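Local coordinates for sporozoite-specific SAG protein (PDB 2X28) that is a surface antigen of the SRS family from the sporozoite stage of Toxoplasma gondii, probably acting at the parasite surface, at residues S14-K19 and H124-A129; K64-A69 and L84-L89. All coordinates share one frame; numbering follows the deposited sequence.

Interaction 1: residues S14-K19 and H124-A129; sequences SFTVEK and HILVKA. With CD (cadmium ion), chain E; CD (cadmium ion), chain D.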
loop_
_atom_site.group_PDB
_atom_site.type_symbol
_atom_site.label_atom_id
_atom_site.label_comp_id
_atom_site.label_asym_id
_atom_site.label_seq_id
_atom_site.Cartn_x
_atom_site.Cartn_y
_atom_site.Cartn_z
ATOM N N SER A 14 12.169 15.902 -7.002
ATOM C CA SER A 14 11.038 15.269 -6.373
ATOM C C SER A 14 10.580 14.017 -7.097
ATOM O O SER A 14 11.006 13.736 -8.225
ATOM C CB SER A 14 9.881 16.270 -6.101
ATOM O OG SER A 14 9.762 17.255 -7.073
ATOM N N PHE A 15 9.752 13.253 -6.397
ATOM C CA PHE A 15 9.252 11.980 -6.856
ATOM C C PHE A 15 7.881 11.805 -6.298
ATOM O O PHE A 15 7.539 12.442 -5.315
ATOM C CB PHE A 15 10.132 10.840 -6.316
ATOM C CG PHE A 15 11.609 10.973 -6.702
ATOM C CD1 PHE A 15 12.067 10.479 -7.937
ATOM C CD2 PHE A 15 12.521 11.592 -5.853
ATOM C CE1 PHE A 15 13.362 10.617 -8.333
ATOM C CE2 PHE A 15 13.881 11.716 -6.229
ATOM C CZ PHE A 15 14.286 11.217 -7.490
ATOM N N THR A 16 7.118 10.897 -6.897
ATOM C CA THR A 16 5.807 10.491 -6.392
ATOM C C THR A 16 5.707 8.972 -6.296
ATOM O O THR A 16 6.101 8.272 -7.227
ATOM C CB THR A 16 4.673 11.046 -7.321
ATOM O OG1 THR A 16 4.770 12.468 -7.349
ATOM C CG2 THR A 16 3.231 10.685 -6.816
ATOM N N VAL A 17 5.161 8.489 -5.167
ATOM C CA VAL A 17 4.621 7.119 -5.043
ATOM C C VAL A 17 3.094 7.165 -5.183
ATOM O O VAL A 17 2.379 7.688 -4.316
ATOM C CB VAL A 17 4.988 6.456 -3.665
ATOM C CG1 VAL A 17 4.505 4.994 -3.601
ATOM C CG2 VAL A 17 6.487 6.576 -3.386
ATOM N N GLU A 18 2.609 6.572 -6.265
ATOM C CA GLU A 18 1.257 6.812 -6.764
ATOM C C GLU A 18 0.453 5.538 -6.634
ATOM O O GLU A 18 -0.785 5.597 -6.566
ATOM C CB GLU A 18 1.333 7.275 -8.209
ATOM C CG GLU A 18 2.707 6.894 -8.789
ATOM C CD GLU A 18 2.628 5.836 -9.815
ATOM O OE1 GLU A 18 1.478 5.457 -10.142
ATOM O OE2 GLU A 18 3.688 5.414 -10.318
ATOM N N LYS A 19 1.163 4.403 -6.554
ATOM C CA LYS A 19 0.535 3.072 -6.316
ATOM C C LYS A 19 1.179 2.297 -5.146
ATOM O O LYS A 19 2.384 2.377 -4.952
ATOM C CB LYS A 19 0.604 2.186 -7.576
ATOM C CG LYS A 19 -0.330 2.565 -8.707
ATOM C CD LYS A 19 -0.498 1.379 -9.689
ATOM C CE LYS A 19 0.529 1.373 -10.797
ATOM N NZ LYS A 19 0.916 0.019 -11.349
ATOM N N HIS A 124 12.076 15.842 -2.383
ATOM C CA HIS A 124 10.672 15.881 -1.956
ATOM C C HIS A 124 9.965 14.689 -2.549
ATOM O O HIS A 124 9.998 14.457 -3.765
ATOM C CB HIS A 124 9.949 17.185 -2.371
ATOM C CG HIS A 124 8.450 17.161 -2.139
ATOM N ND1 HIS A 124 7.555 17.776 -2.980
ATOM C CD2 HIS A 124 7.705 16.599 -1.152
ATOM C CE1 HIS A 124 6.320 17.579 -2.538
ATOM N NE2 HIS A 124 6.383 16.865 -1.429
ATOM N N ILE A 125 9.311 13.921 -1.689
ATOM C CA ILE A 125 8.577 12.720 -2.140
ATOM C C ILE A 125 7.124 12.828 -1.723
ATOM O O ILE A 125 6.790 12.933 -0.515
ATOM C CB ILE A 125 9.223 11.393 -1.636
ATOM C CG1 ILE A 125 10.699 11.369 -2.059
ATOM C CG2 ILE A 125 8.315 10.121 -2.061
ATOM C CD1 ILE A 125 11.554 10.145 -1.569
ATOM N N LEU A 126 6.254 12.829 -2.728
ATOM C CA LEU A 126 4.824 12.871 -2.491
ATOM C C LEU A 126 4.301 11.443 -2.511
ATOM O O LEU A 126 4.556 10.701 -3.441
ATOM C CB LEU A 126 4.106 13.690 -3.596
ATOM C CG LEU A 126 2.581 13.699 -3.447
ATOM C CD1 LEU A 126 2.326 14.478 -2.203
ATOM C CD2 LEU A 126 1.877 14.384 -4.613
ATOM N N VAL A 127 3.572 11.052 -1.481
ATOM C CA VAL A 127 2.949 9.723 -1.472
ATOM C C VAL A 127 1.457 9.943 -1.552
ATOM O O VAL A 127 0.888 10.518 -0.629
ATOM C CB VAL A 127 3.286 8.955 -0.202
ATOM C CG1 VAL A 127 2.838 7.458 -0.310
ATOM C CG2 VAL A 127 4.777 9.075 0.075
ATOM N N LYS A 128 0.849 9.510 -2.660
ATOM C CA LYS A 128 -0.601 9.715 -2.874
ATOM C C LYS A 128 -1.435 8.970 -1.872
ATOM O O LYS A 128 -1.039 7.882 -1.427
ATOM C CB LYS A 128 -1.045 9.248 -4.255
ATOM C CG LYS A 128 -0.117 9.607 -5.304
ATOM C CD LYS A 128 -0.554 10.798 -6.035
ATOM C CE LYS A 128 -1.600 10.378 -7.064
ATOM N NZ LYS A 128 -2.876 11.065 -6.775
ATOM N N ALA A 129 -2.610 9.538 -1.590
ATOM C CA ALA A 129 -3.642 8.936 -0.773
ATOM C C ALA A 129 -4.078 7.659 -1.422
ATOM O O ALA A 129 -4.097 7.600 -2.648
ATOM C CB ALA A 129 -4.809 9.875 -0.694
HETATM CD CD CD E . 7.958 18.663 -5.227
HETATM CD CD CD D . 5.527 4.498 -9.587
#

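Interaction 2: residues K64-A69 and L84-L89; sequences KSASLA and LTVDAL. With CD (cadmium ion), chain C.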
loop_
_atom_site.group_PDB
_atom_site.type_symbol
_atom_site.label_atom_id
_atom_site.label_comp_id
_atom_site.label_asym_id
_atom_site.label_seq_id
_atom_site.Cartn_x
_atom_site.Cartn_y
_atom_site.Cartn_z
ATOM N N LYS A 64 3.062 4.346 7.788
ATOM C CA LYS A 64 2.983 3.070 8.515
ATOM C C LYS A 64 3.742 1.881 7.896
ATOM O O LYS A 64 4.344 1.069 8.640
ATOM C CB LYS A 64 1.520 2.620 8.676
ATOM C CG LYS A 64 0.568 3.586 9.391
ATOM C CD LYS A 64 0.623 3.495 10.937
ATOM C CE LYS A 64 -0.119 4.695 11.615
ATOM N NZ LYS A 64 0.569 6.014 11.374
ATOM N N SER A 65 3.683 1.766 6.565
ATOM C CA SER A 65 4.193 0.570 5.858
ATOM C C SER A 65 5.329 0.856 4.877
ATOM O O SER A 65 5.541 0.106 3.920
ATOM C CB SER A 65 3.038 -0.119 5.127
ATOM O OG SER A 65 2.781 0.536 3.899
ATOM N N ALA A 66 6.041 1.961 5.088
ATOM C CA ALA A 66 7.154 2.333 4.218
ATOM C C ALA A 66 8.483 1.729 4.708
ATOM O O ALA A 66 8.614 1.370 5.870
ATOM C CB ALA A 66 7.273 3.878 4.144
ATOM N N SER A 67 9.456 1.607 3.814
ATOM C CA SER A 67 10.859 1.398 4.245
ATOM C C SER A 67 11.853 2.289 3.480
ATOM O O SER A 67 11.610 2.693 2.315
ATOM C CB SER A 67 11.241 -0.048 4.048
ATOM O OG SER A 67 11.104 -0.344 2.686
ATOM N N LEU A 68 12.960 2.620 4.123
ATOM C CA LEU A 68 13.990 3.328 3.417
ATOM C C LEU A 68 15.248 2.483 3.422
ATOM O O LEU A 68 15.726 2.111 4.513
ATOM C CB LEU A 68 14.247 4.700 4.060
ATOM C CG LEU A 68 15.210 5.583 3.250
ATOM C CD1 LEU A 68 14.624 6.025 1.906
ATOM C CD2 LEU A 68 15.676 6.805 4.109
ATOM N N ALA A 69 15.773 2.179 2.225
ATOM C CA ALA A 69 16.994 1.394 2.061
ATOM C C ALA A 69 18.103 2.291 1.572
ATOM O O ALA A 69 17.855 3.369 0.996
ATOM C CB ALA A 69 16.805 0.210 1.059
ATOM N N LEU A 84 12.919 4.122 -1.345
ATOM C CA LEU A 84 11.716 4.188 -0.500
ATOM C C LEU A 84 10.683 3.322 -1.169
ATOM O O LEU A 84 10.407 3.516 -2.340
ATOM C CB LEU A 84 11.144 5.623 -0.376
ATOM C CG LEU A 84 9.919 5.828 0.596
ATOM C CD1 LEU A 84 10.402 6.014 1.942
ATOM C CD2 LEU A 84 8.986 7.026 0.265
ATOM N N THR A 85 10.142 2.369 -0.419
ATOM C CA THR A 85 9.001 1.527 -0.845
ATOM C C THR A 85 7.874 1.852 0.102
ATOM O O THR A 85 8.099 1.996 1.299
ATOM C CB THR A 85 9.297 0.028 -0.630
ATOM O OG1 THR A 85 10.623 -0.282 -1.107
ATOM C CG2 THR A 85 8.228 -0.839 -1.329
ATOM N N VAL A 86 6.678 2.029 -0.428
ATOM C CA VAL A 86 5.500 2.223 0.403
ATOM C C VAL A 86 4.563 1.045 0.092
ATOM O O VAL A 86 4.058 0.923 -1.042
ATOM C CB VAL A 86 4.861 3.601 0.145
ATOM C CG1 VAL A 86 3.651 3.826 1.032
ATOM C CG2 VAL A 86 5.942 4.720 0.333
ATOM N N ASP A 87 4.386 0.164 1.069
ATOM C CA ASP A 87 3.554 -1.053 0.882
ATOM C C ASP A 87 2.067 -0.818 0.682
ATOM O O ASP A 87 1.493 -1.373 -0.230
ATOM C CB ASP A 87 3.704 -1.996 2.059
ATOM C CG ASP A 87 5.069 -2.524 2.177
ATOM O OD1 ASP A 87 5.903 -2.212 1.305
ATOM O OD2 ASP A 87 5.297 -3.218 3.164
ATOM N N ALA A 88 1.474 -0.035 1.568
ATOM C CA ALA A 88 0.075 0.376 1.523
ATOM C C ALA A 88 0.050 1.913 1.521
ATOM O O ALA A 88 0.680 2.525 2.352
ATOM C CB ALA A 88 -0.664 -0.138 2.770
ATOM N N LEU A 89 -0.680 2.525 0.591
ATOM C CA LEU A 89 -0.727 3.970 0.538
ATOM C C LEU A 89 -1.455 4.522 1.780
ATOM O O LEU A 89 -2.351 3.872 2.337
ATOM C CB LEU A 89 -1.420 4.419 -0.732
ATOM C CG LEU A 89 -0.779 4.295 -2.095
ATOM C CD1 LEU A 89 -1.760 4.930 -3.154
ATOM C CD2 LEU A 89 0.655 4.895 -2.175
HETATM CD CD CD C . 7.938 -3.314 2.506
HETATM O O HOH W 1 2.250 3.768 4.853
HETATM O O HOH W 2 13.007 0.356 0.618
HETATM O O HOH W 3 10.005 -2.466 1.862
#

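Interaction 1: residues S14-K19 and H124-A129
His124 and Ser14 pair within two parallel strands, the edge strand 12-17 lying beside 121-127 in one sheet of the first SRS domain's beta sandwich. The His124 carbonyl takes the N-H of Phe15, O to N 2.9 Å. With CG anti to the backbone N (chi1 171°), the imidazole lies on the outer face with Ser14 CB. Its ND1 binds a cadmium ion, while NE2 is hydrogen-bonded to Ser95 OG. Ile125 turns inward: Ile125 CG1 lies 4.2 Å from Phe15 CD2, Ile125 CG2 meets Val17 CG2, and all three residues touch Val24 of the opposing sheet. Leu126 N donates to Phe15 O, and Leu126 O receives Val17 N. On the outer face, Thr16 OG1 lies alongside Leu126 CB at 4.0 Å, both side chains leaving the sheet in the same direction. Val127 returns to the interior, where CG1 reaches Val17 CB at 4.1 Å. At Lys128 the pairing closes with the bond from its N to Val17 O. Nearby, Glu18 OE2 and His22 ND1 bind a second cadmium ion. The end of Lys128 turns away, but its CG, beside the backbone N (chi1 -42°), rests 3.3 Å from Val17 O, and CD reaches Thr16 CG2.

Interaction 2: residues K64-A69 and L84-L89
Ser65 meets Asp87 and Ala88 at the open end of a beta hairpin, whose strands 66-72 and 80-86 run antiparallel in the second sheet of the first SRS domain's sandwich. The hydroxyl of Ser65 sits between its own backbone N and carbonyl carbon (chi1 81°), and this brings OG to the N-H of Ala88 at 2.7 Å in a nearly straight bond (164°). The same oxygen rests 3.3 Å from Asp87 CB. Ser65 O accepts Asp87 N, which approaches from well above the carbonyl plane, and a water joins Ser65 N to Ala88 O. Ser65 thus grips both Asp87 and Ala88, through backbone and side chain.

Further along, Ser67 and Thr85 form a hydrogen-bonded pair with two reciprocal backbone bonds. Their hydroxyls lie on the same face, 3.8 Å apart from Ser67 OG to Thr85 OG1, and share a bridging water. A second water, a ligand of a cadmium ion, lies a short 2.5 Å from Ser67 OG. Asp87 holds that ion through both carboxylate oxygens at rather long range, so metal and water may link the two segments beside Ser67, though only tentatively.

The reverse face is apolar. Ala66, in a non-hydrogen-bonded pair with Val86, places CB 4.1 Å from Val86 CG2, the methyl that lies beside the backbone N. Val86 also packs on Val17 and Val127 of the opposing sheet. Leu84 and Leu68 both carry CG anti to the backbone N, yet the two side chains run nearly perpendicular, and Leu68 CD1 touches Leu84 CB at 4.2 Å. Leu84 CD1 reaches across to 3.6 Å from Ser67 O.

How the interactions relate
Interactions 1 and 2 belong to the two facing sheets of one SRS domain, their centres 11 Å apart, and 64-69/84-89 is nested within the chain loop that 14-19/124-129 closes. One pairs distant segments in parallel; the other is a local antiparallel hairpin. Their inward faces share the sandwich core, while the outward faces are more polar. Cadmium is bound there by His124, and at the strand ends by Glu18 and Asp87: interaction 1 has an imidazole site and a carboxylate site, interaction 2 one on a carboxylate and a water. Leu89 connects the two directly, its CD2 3.8 Å from Val127 CG1 and its CD1 packing on the carbonyl oxygens of Glu18, Lys128 and Ala129.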